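Local atomic coordinates of putative sugar binding protein (Bacteroides vulgatus ATCC 8482, PDB entry 3KEZ), a protein that probably binds a sugar or other nutrient at the bacterial outer membrane and carries a bound calcium ion. Residues 235-243 with 299-307; 285-295 with 412-422. All blocks are in the same frame, centred on the assembly; numbering follows the deposited sequence.

Interaction 1 (235-243 with 299-307)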
loop_
_atom_site.group_PDB
_atom_site.type_symbol
_atom_site.label_atom_id
_atom_site.label_comp_id
_atom_site.label_asym_id
_atom_site.label_seq_id
_atom_site.Cartn_x
_atom_site.Cartn_y
_atom_site.Cartn_z
ATOM N N THR A 235 -4.774 -11.261 17.581
ATOM C CA THR A 235 -5.899 -11.254 18.514
ATOM C C THR A 235 -6.169 -9.840 19.051
ATOM O O THR A 235 -5.324 -8.935 18.967
ATOM C CB THR A 235 -5.664 -12.172 19.712
ATOM O OG1 THR A 235 -4.599 -11.633 20.498
ATOM C CG2 THR A 235 -5.304 -13.612 19.265
ATOM N N ASN A 236 -7.355 -9.654 19.600
ATOM C CA ASN A 236 -7.690 -8.405 20.298
ATOM C C ASN A 236 -6.621 -8.071 21.349
ATOM O O ASN A 236 -6.165 -6.948 21.446
ATOM C CB ASN A 236 -9.070 -8.563 20.930
ATOM C CG ASN A 236 -9.504 -7.374 21.711
ATOM O OD1 ASN A 236 -9.310 -7.336 22.936
ATOM N ND2 ASN A 236 -10.140 -6.405 21.043
ATOM N N GLU A 237 -6.194 -9.077 22.107
ATOM C CA GLU A 237 -5.121 -8.907 23.100
ATOM C C GLU A 237 -3.738 -8.534 22.532
ATOM O O GLU A 237 -3.029 -7.717 23.110
ATOM C CB GLU A 237 -5.000 -10.178 23.940
ATOM C CG GLU A 237 -4.103 -10.008 25.138
ATOM C CD GLU A 237 -4.159 -11.178 26.078
ATOM O OE1 GLU A 237 -5.175 -11.919 26.059
ATOM O OE2 GLU A 237 -3.190 -11.341 26.859
ATOM N N GLU A 238 -3.373 -9.122 21.403
ATOM C CA GLU A 238 -2.087 -8.866 20.750
ATOM C C GLU A 238 -2.033 -7.511 20.060
ATOM O O GLU A 238 -0.962 -6.890 19.968
ATOM C CB GLU A 238 -1.842 -9.928 19.691
ATOM C CG GLU A 238 -1.510 -11.292 20.260
ATOM C CD GLU A 238 -1.660 -12.449 19.271
ATOM O OE1 GLU A 238 -2.198 -12.281 18.156
ATOM O OE2 GLU A 238 -1.247 -13.566 19.646
ATOM N N TYR A 239 -3.178 -7.049 19.572
ATOM C CA TYR A 239 -3.210 -5.963 18.575
ATOM C C TYR A 239 -2.413 -4.713 18.957
ATOM O O TYR A 239 -1.649 -4.203 18.137
ATOM C CB TYR A 239 -4.635 -5.573 18.250
ATOM C CG TYR A 239 -4.792 -4.778 16.991
ATOM C CD1 TYR A 239 -4.719 -3.378 16.996
ATOM C CD2 TYR A 239 -5.057 -5.404 15.803
ATOM C CE1 TYR A 239 -4.927 -2.635 15.834
ATOM C CE2 TYR A 239 -5.243 -4.692 14.650
ATOM C CZ TYR A 239 -5.186 -3.300 14.658
ATOM O OH TYR A 239 -5.384 -2.630 13.488
ATOM N N PRO A 240 -2.560 -4.232 20.204
ATOM C CA PRO A 240 -1.887 -2.969 20.534
ATOM C C PRO A 240 -0.352 -3.021 20.411
ATOM O O PRO A 240 0.252 -1.994 20.140
ATOM C CB PRO A 240 -2.314 -2.719 21.978
ATOM C CG PRO A 240 -3.604 -3.469 22.142
ATOM C CD PRO A 240 -3.445 -4.694 21.283
ATOM N N THR A 241 0.270 -4.187 20.610
ATOM C CA THR A 241 1.736 -4.281 20.576
ATOM C C THR A 241 2.327 -5.182 19.488
ATOM O O THR A 241 3.558 -5.246 19.353
ATOM C CB THR A 241 2.330 -4.745 21.941
ATOM O OG1 THR A 241 1.880 -6.074 22.228
ATOM C CG2 THR A 241 1.940 -3.784 23.068
ATOM N N ALA A 242 1.470 -5.858 18.716
ATOM C CA ALA A 242 1.919 -6.890 17.776
ATOM C C ALA A 242 2.801 -6.259 16.673
ATOM O O ALA A 242 3.697 -6.904 16.117
ATOM C CB ALA A 242 0.701 -7.602 17.137
ATOM N N TRP A 243 2.517 -4.991 16.394
ATOM C CA TRP A 243 3.245 -4.173 15.432
ATOM C C TRP A 243 4.758 -4.083 15.691
ATOM O O TRP A 243 5.520 -3.824 14.760
ATOM C CB TRP A 243 2.686 -2.747 15.451
ATOM C CG TRP A 243 1.221 -2.704 15.276
ATOM C CD1 TRP A 243 0.272 -2.784 16.257
ATOM C CD2 TRP A 243 0.514 -2.621 14.036
ATOM N NE1 TRP A 243 -0.991 -2.762 15.699
ATOM C CE2 TRP A 243 -0.865 -2.652 14.339
ATOM C CE3 TRP A 243 0.912 -2.513 12.693
ATOM C CZ2 TRP A 243 -1.844 -2.591 13.356
ATOM C CZ3 TRP A 243 -0.062 -2.442 11.728
ATOM C CH2 TRP A 243 -1.427 -2.481 12.064
ATOM N N LYS A 299 -14.546 0.738 23.159
ATOM C CA LYS A 299 -13.782 -0.499 23.396
ATOM C C LYS A 299 -13.081 -1.005 22.149
ATOM O O LYS A 299 -12.524 -2.115 22.131
ATOM C CB LYS A 299 -14.670 -1.556 24.018
ATOM C CG LYS A 299 -15.119 -1.133 25.419
ATOM C CD LYS A 299 -16.160 -2.066 25.970
ATOM C CE LYS A 299 -16.546 -1.656 27.358
ATOM N NZ LYS A 299 -15.348 -1.375 28.191
ATOM N N ASP A 300 -13.062 -0.179 21.110
ATOM C CA ASP A 300 -12.429 -0.561 19.862
ATOM C C ASP A 300 -10.934 -0.671 20.133
ATOM O O ASP A 300 -10.292 0.312 20.557
ATOM C CB ASP A 300 -12.753 0.473 18.749
ATOM C CG ASP A 300 -12.318 0.006 17.366
ATOM O OD1 ASP A 300 -11.158 -0.452 17.224
ATOM O OD2 ASP A 300 -13.128 0.060 16.428
ATOM N N VAL A 301 -10.358 -1.851 19.894
ATOM C CA VAL A 301 -8.932 -2.067 20.237
ATOM C C VAL A 301 -8.008 -1.135 19.439
ATOM O O VAL A 301 -6.911 -0.811 19.884
ATOM C CB VAL A 301 -8.512 -3.524 20.035
ATOM C CG1 VAL A 301 -8.251 -3.796 18.565
ATOM C CG2 VAL A 301 -7.312 -3.881 20.924
ATOM N N ARG A 302 -8.455 -0.624 18.298
ATOM C CA ARG A 302 -7.587 0.235 17.512
ATOM C C ARG A 302 -7.370 1.619 18.148
ATOM O O ARG A 302 -6.413 2.320 17.816
ATOM C CB ARG A 302 -8.102 0.332 16.067
ATOM C CG ARG A 302 -8.021 -1.021 15.362
ATOM C CD ARG A 302 -8.907 -1.126 14.129
ATOM N NE ARG A 302 -10.332 -1.031 14.457
ATOM C CZ ARG A 302 -11.312 -1.540 13.706
ATOM N NH1 ARG A 302 -11.051 -2.212 12.574
ATOM N NH2 ARG A 302 -12.557 -1.359 14.081
ATOM N N LEU A 303 -8.245 2.014 19.075
ATOM C CA LEU A 303 -7.968 3.198 19.887
ATOM C C LEU A 303 -6.635 3.029 20.631
ATOM O O LEU A 303 -5.932 4.016 20.839
ATOM C CB LEU A 303 -9.098 3.498 20.880
ATOM C CG LEU A 303 -10.425 3.970 20.276
ATOM C CD1 LEU A 303 -11.595 3.824 21.266
ATOM C CD2 LEU A 303 -10.221 5.422 19.852
ATOM N N LYS A 304 -6.251 1.793 20.964
ATOM C CA LYS A 304 -5.016 1.582 21.726
ATOM C C LYS A 304 -3.711 1.681 20.933
ATOM O O LYS A 304 -2.633 1.496 21.503
ATOM C CB LYS A 304 -5.075 0.230 22.424
ATOM C CG LYS A 304 -6.081 0.177 23.549
ATOM C CD LYS A 304 -6.199 -1.243 24.082
ATOM C CE LYS A 304 -7.025 -1.297 25.362
ATOM N NZ LYS A 304 -6.872 -2.612 26.038
ATOM N N ILE A 305 -3.792 1.946 19.630
ATOM C CA ILE A 305 -2.595 2.208 18.834
ATOM C C ILE A 305 -2.473 3.682 18.470
ATOM O O ILE A 305 -1.705 4.039 17.582
ATOM C CB ILE A 305 -2.454 1.299 17.574
ATOM C CG1 ILE A 305 -3.617 1.425 16.577
ATOM C CG2 ILE A 305 -2.193 -0.157 17.990
ATOM C CD1 ILE A 305 -3.731 2.819 15.925
ATOM N N LEU A 306 -3.230 4.516 19.164
ATOM C CA LEU A 306 -3.130 5.949 19.044
ATOM C C LEU A 306 -2.196 6.439 20.142
ATOM O O LEU A 306 -2.295 6.029 21.286
ATOM C CB LEU A 306 -4.511 6.599 19.170
ATOM C CG LEU A 306 -5.602 6.302 18.114
ATOM C CD1 LEU A 306 -6.789 7.251 18.417
ATOM C CD2 LEU A 306 -5.029 6.443 16.654
ATOM N N SER A 307 -1.269 7.303 19.755
ATOM C CA SER A 307 -0.307 7.930 20.669
ATOM C C SER A 307 -0.625 9.405 20.715
ATOM O O SER A 307 -0.558 10.102 19.709
ATOM C CB SER A 307 1.134 7.761 20.201
ATOM O OG SER A 307 1.584 6.447 20.404
HETATM O O HOH W 1 -11.753 -4.607 22.633
HETATM O O HOH W 2 0.417 0.536 21.564
#
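Tyr239 reaches across to Val301, Arg302 and Ile305, so that a short, weakly bonded helical turn packs on a 3-10 segment within the largely helical fold of a SusD family protein. Its chi1 of -163° sets CG opposite the backbone N and turns the ring toward Val301 and Arg302. CB lies 4.0 Å from Val301 CG1, and the same methyl stays beside CG and CD1, making an off-centre CH-pi contact 4.3 Å from the ring centroid. Farther out, CE1 comes to 3.5 Å from Arg302 CG. CZ and OH also rest against that methylene, while the hydroxyl itself is hydrogen-bonded to Glu391. Trp243 NE1 sits over one face of the ring, displaced toward its rim.

Ile305 CG2 is shared by several neighbours: it touches Trp243 NE1 at 3.7 Å, Pro240 O and the tyrosine ring. Pro240 CG touches both Val301 CG2 and Lys304 CD, each at 3.9 Å, and the lysine chain runs alongside the proline ring, pointing the same way.

In Arg302 an apolar contact through CG is combined with polar bonds at the guanidinium. That group stands nearly perpendicular to the tyrosine ring (88°) and grips Asp300 side-on through NE and NH2, one nitrogen to each oxygen. Asp300 OD1 also takes Arg302 N through its anti lone pair, closing an Asx turn, while NH1 forms salt bridges with Glu387 and Glu391. The side chain is thereby held on several sides, and the neighbouring carboxylates would be expected to stabilise its positive charge.

No direct hydrogen bond joins the two segments, but water bridges them at two points. One water links Pro240 O to Lys304 O; another accepts from Asn236 ND2, which also bonds to Arg367 O, and donates to Lys299 O at 2.7 Å.

Interaction 2 (285-295 with 412-422); sequences CITCSFYQLLK and IDVKDSDINKT
The Tyr291 ring has Asp416 CG and Asp418 OD2 at its edge, near its plane, and Lys295 CD on one face, 3.4 Å above it and shifted toward the rim. Tyr291 OH and Asp418 OD2 are 2.9 Å apart, and Ile419 CD1 approaches the ring obliquely, 3.7 Å from CD2. Asp416 OD2 collects two donors. Lys295 NZ forms a salt bridge 2.7 Å from Asp416 OD2, on that oxygen's syn lone pair, the lysine chain bending at chi3 and chi4 to get there; Gln292 NE2 arrives on the anti side, tilted 24° from the carboxylate plane. With OD1 accepting from Asp418 N in an Asx turn, both oxygens are engaged and the carboxylate's rotation is restricted.

Helix 288-295, with Thr287 as its N-cap, lies against an irregular loop of this SusD family protein. At its first turn Cys288 SG sits beside the carbonyl oxygens Thr422 O and Val414 O as well as Ile419 CD1, and Ser289 CB packs on Val414 CG2 at 4.0 Å. Waters join Ser289 N to Ile412 O and Ser289 OG to Ile412 N. Another spans Ile286 O and Thr422 OG1, whose hydroxyl also bonds to Tyr312 O.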
loop_
_atom_site.group_PDB
_atom_site.type_symbol
_atom_site.label_atom_id
_atom_site.label_comp_id
_atom_site.label_asym_id
_atom_site.label_seq_id
_atom_site.Cartn_x
_atom_site.Cartn_y
_atom_site.Cartn_z
ATOM N N CYS A 285 -0.846 13.249 11.466
ATOM C CA CYS A 285 -1.697 12.773 12.571
ATOM C C CYS A 285 -3.095 12.414 12.046
ATOM O O CYS A 285 -3.413 12.653 10.864
ATOM C CB CYS A 285 -1.824 13.859 13.627
ATOM S SG CYS A 285 -2.588 15.369 12.994
ATOM N N ILE A 286 -3.936 11.855 12.912
ATOM C CA ILE A 286 -5.316 11.582 12.514
ATOM C C ILE A 286 -6.110 12.891 12.495
ATOM O O ILE A 286 -5.784 13.824 13.209
ATOM C CB ILE A 286 -6.024 10.568 13.414
ATOM C CG1 ILE A 286 -6.250 11.118 14.816
ATOM C CG2 ILE A 286 -5.298 9.208 13.417
ATOM C CD1 ILE A 286 -6.920 10.123 15.761
ATOM N N THR A 287 -7.134 12.966 11.646
ATOM C CA THR A 287 -8.061 14.087 11.667
ATOM C C THR A 287 -9.038 13.937 12.852
ATOM O O THR A 287 -9.225 12.834 13.383
ATOM C CB THR A 287 -8.851 14.177 10.366
ATOM O OG1 THR A 287 -9.459 12.903 10.138
ATOM C CG2 THR A 287 -7.895 14.553 9.151
ATOM N N CYS A 288 -9.650 15.036 13.272
ATOM C CA CYS A 288 -10.676 14.949 14.322
ATOM C C CYS A 288 -11.846 14.057 13.949
ATOM O O CYS A 288 -12.360 13.295 14.781
ATOM C CB CYS A 288 -11.195 16.331 14.664
ATOM S SG CYS A 288 -9.930 17.362 15.481
ATOM N N SER A 289 -12.305 14.192 12.712
ATOM C CA SER A 289 -13.412 13.364 12.229
ATOM C C SER A 289 -13.084 11.861 12.315
ATOM O O SER A 289 -13.953 11.067 12.671
ATOM C CB SER A 289 -13.828 13.727 10.792
ATOM O OG SER A 289 -12.761 13.663 9.850
ATOM N N PHE A 290 -11.840 11.475 12.024
ATOM C CA PHE A 290 -11.489 10.058 12.117
ATOM C C PHE A 290 -11.410 9.604 13.595
ATOM O O PHE A 290 -11.878 8.529 13.941
ATOM C CB PHE A 290 -10.177 9.722 11.435
ATOM C CG PHE A 290 -9.774 8.284 11.637
ATOM C CD1 PHE A 290 -10.382 7.288 10.915
ATOM C CD2 PHE A 290 -8.830 7.934 12.576
ATOM C CE1 PHE A 290 -10.014 5.952 11.095
ATOM C CE2 PHE A 290 -8.493 6.629 12.783
ATOM C CZ PHE A 290 -9.088 5.623 12.020
ATOM N N TYR A 291 -10.809 10.431 14.444
ATOM C CA TYR A 291 -10.810 10.154 15.886
ATOM C C TYR A 291 -12.233 9.965 16.426
ATOM O O TYR A 291 -12.500 9.009 17.167
ATOM C CB TYR A 291 -10.070 11.251 16.642
ATOM C CG TYR A 291 -9.969 11.035 18.128
ATOM C CD1 TYR A 291 -9.519 9.831 18.648
ATOM C CD2 TYR A 291 -10.347 12.035 19.017
ATOM C CE1 TYR A 291 -9.415 9.626 20.002
ATOM C CE2 TYR A 291 -10.259 11.844 20.393
ATOM C CZ TYR A 291 -9.791 10.645 20.873
ATOM O OH TYR A 291 -9.717 10.462 22.198
ATOM N N GLN A 292 -13.149 10.857 16.029
ATOM C CA GLN A 292 -14.549 10.747 16.456
ATOM C C GLN A 292 -15.262 9.490 15.934
ATOM O O GLN A 292 -15.988 8.831 16.696
ATOM C CB GLN A 292 -15.310 12.005 16.122
ATOM C CG GLN A 292 -14.800 13.151 17.006
ATOM C CD GLN A 292 -15.433 14.482 16.710
ATOM O OE1 GLN A 292 -16.160 14.651 15.715
ATOM N NE2 GLN A 292 -15.118 15.468 17.553
ATOM N N LEU A 293 -15.031 9.140 14.674
ATOM C CA LEU A 293 -15.509 7.862 14.108
ATOM C C LEU A 293 -14.979 6.669 14.901
ATOM O O LEU A 293 -15.734 5.741 15.227
ATOM C CB LEU A 293 -15.105 7.761 12.616
ATOM C CG LEU A 293 -14.830 6.441 11.848
ATOM C CD1 LEU A 293 -14.513 6.784 10.435
ATOM C CD2 LEU A 293 -13.673 5.628 12.354
ATOM N N LEU A 294 -13.675 6.690 15.216
ATOM C CA LEU A 294 -13.035 5.539 15.839
ATOM C C LEU A 294 -13.546 5.398 17.269
ATOM O O LEU A 294 -13.857 4.295 17.714
ATOM C CB LEU A 294 -11.497 5.614 15.785
ATOM C CG LEU A 294 -10.701 4.353 16.172
ATOM C CD1 LEU A 294 -11.060 3.149 15.306
ATOM C CD2 LEU A 294 -9.153 4.582 16.178
ATOM N N LYS A 295 -13.681 6.520 17.977
ATOM C CA LYS A 295 -14.080 6.446 19.362
ATOM C C LYS A 295 -15.586 6.287 19.595
ATOM O O LYS A 295 -16.005 6.129 20.751
ATOM C CB LYS A 295 -13.496 7.611 20.150
ATOM C CG LYS A 295 -14.145 8.954 19.985
ATOM C CD LYS A 295 -13.239 10.003 20.709
ATOM C CE LYS A 295 -13.992 10.918 21.636
ATOM N NZ LYS A 295 -14.161 12.307 21.102
ATOM N N ILE A 412 -13.862 16.959 7.029
ATOM C CA ILE A 412 -14.875 17.554 7.918
ATOM C C ILE A 412 -14.172 18.433 8.958
ATOM O O ILE A 412 -13.301 17.973 9.710
ATOM C CB ILE A 412 -15.704 16.474 8.668
ATOM C CG1 ILE A 412 -16.040 15.285 7.755
ATOM C CG2 ILE A 412 -16.987 17.075 9.254
ATOM C CD1 ILE A 412 -16.735 15.665 6.500
ATOM N N ASP A 413 -14.484 19.709 9.008
ATOM C CA ASP A 413 -13.748 20.519 9.971
ATOM C C ASP A 413 -14.483 20.512 11.296
ATOM O O ASP A 413 -15.198 21.435 11.611
ATOM C CB ASP A 413 -13.457 21.935 9.461
ATOM C CG ASP A 413 -12.155 22.524 10.075
ATOM O OD1 ASP A 413 -11.222 21.761 10.512
ATOM O OD2 ASP A 413 -12.092 23.759 10.147
ATOM N N VAL A 414 -14.351 19.417 12.024
ATOM C CA VAL A 414 -14.905 19.291 13.371
ATOM C C VAL A 414 -13.750 19.377 14.356
ATOM O O VAL A 414 -12.612 19.047 14.008
ATOM C CB VAL A 414 -15.684 17.976 13.582
ATOM C CG1 VAL A 414 -17.001 18.035 12.851
ATOM C CG2 VAL A 414 -14.868 16.761 13.118
ATOM N N LYS A 415 -14.036 19.864 15.564
ATOM C CA LYS A 415 -13.025 19.981 16.597
ATOM C C LYS A 415 -13.210 18.907 17.672
ATOM O O LYS A 415 -14.301 18.361 17.853
ATOM C CB LYS A 415 -13.036 21.381 17.242
ATOM C CG LYS A 415 -12.704 22.585 16.308
ATOM C CD LYS A 415 -11.522 22.329 15.338
ATOM C CE LYS A 415 -11.100 23.602 14.553
ATOM N NZ LYS A 415 -11.966 23.912 13.382
ATOM N N ASP A 416 -12.124 18.595 18.365
ATOM C CA ASP A 416 -12.186 17.697 19.505
ATOM C C ASP A 416 -11.229 18.186 20.580
ATOM O O ASP A 416 -10.064 18.451 20.285
ATOM C CB ASP A 416 -11.806 16.281 19.068
ATOM C CG ASP A 416 -12.242 15.217 20.077
ATOM O OD1 ASP A 416 -11.707 15.185 21.203
ATOM O OD2 ASP A 416 -13.126 14.411 19.729
ATOM N N SER A 417 -11.698 18.252 21.826
ATOM C CA SER A 417 -10.876 18.747 22.901
ATOM C C SER A 417 -9.807 17.733 23.352
ATOM O O SER A 417 -8.877 18.117 24.045
ATOM C CB SER A 417 -11.760 19.195 24.069
ATOM O OG SER A 417 -12.639 18.155 24.447
ATOM N N ASP A 418 -9.895 16.465 22.944
ATOM C CA ASP A 418 -8.819 15.489 23.280
ATOM C C ASP A 418 -7.597 15.688 22.387
ATOM O O ASP A 418 -6.503 15.218 22.717
ATOM C CB ASP A 418 -9.265 14.034 23.108
ATOM C CG ASP A 418 -10.235 13.553 24.177
ATOM O OD1 ASP A 418 -10.238 14.109 25.294
ATOM O OD2 ASP A 418 -10.956 12.553 23.864
ATOM N N ILE A 419 -7.803 16.318 21.226
ATOM C CA ILE A 419 -6.729 16.604 20.281
ATOM C C ILE A 419 -6.919 18.022 19.767
ATOM O O ILE A 419 -7.230 18.249 18.595
ATOM C CB ILE A 419 -6.673 15.578 19.133
ATOM C CG1 ILE A 419 -8.047 15.385 18.443
ATOM C CG2 ILE A 419 -6.110 14.282 19.671
ATOM C CD1 ILE A 419 -8.015 14.371 17.343
ATOM N N ASN A 420 -6.707 18.976 20.678
ATOM C CA ASN A 420 -7.212 20.335 20.495
ATOM C C ASN A 420 -6.384 21.193 19.572
ATOM O O ASN A 420 -6.773 22.318 19.304
ATOM C CB ASN A 420 -7.462 21.052 21.846
ATOM C CG ASN A 420 -6.190 21.358 22.616
ATOM O OD1 ASN A 420 -5.116 21.491 22.038
ATOM N ND2 ASN A 420 -6.314 21.494 23.927
ATOM N N LYS A 421 -5.254 20.688 19.080
ATOM C CA LYS A 421 -4.481 21.413 18.060
ATOM C C LYS A 421 -4.656 20.870 16.645
ATOM O O LYS A 421 -4.085 21.406 15.693
ATOM C CB LYS A 421 -2.994 21.440 18.430
ATOM C CG LYS A 421 -2.692 22.336 19.625
ATOM C CD LYS A 421 -1.233 22.259 20.056
ATOM C CE LYS A 421 -1.026 23.032 21.354
ATOM N NZ LYS A 421 0.109 22.502 22.123
ATOM N N THR A 422 -5.447 19.813 16.497
ATOM C CA THR A 422 -5.660 19.206 15.202
ATOM C C THR A 422 -6.795 19.923 14.481
ATOM O O THR A 422 -7.935 19.913 14.937
ATOM C CB THR A 422 -6.074 17.716 15.367
ATOM O OG1 THR A 422 -5.093 17.011 16.132
ATOM C CG2 THR A 422 -6.294 17.037 13.994
HETATM O O HOH W 3 -4.611 14.378 15.871
HETATM O O HOH W 4 -11.455 16.484 10.998
HETATM O O HOH W 5 -11.567 15.185 7.960
HETATM O O HOH W 6 -13.324 14.820 23.062
#

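How the interactions relate
Interactions 1 and 2 interleave along the chain, and their centres lie about 19 Å apart on the same side of the molecule. They nevertheless touch directly: Leu306 CD1 packs 3.8 Å from Tyr291 CD1, and Leu303 CD2 lies 3.9 Å from Leu294 CG. Helix 288-295 therefore has the 412-422 loop against one part of its surface and the 299-307 segment against another. Helix 381-392 borders both: Glu391 takes Tyr239 and Arg302, and Leu293 of helix 288-295 packs on Arg389 and Lys390. Relative to the metal they differ. The Trp243 side chain is about 11 Å from the bound calcium and about 8 Å from that of its ligand Asn331, whereas interaction 2 is remote from the calcium site.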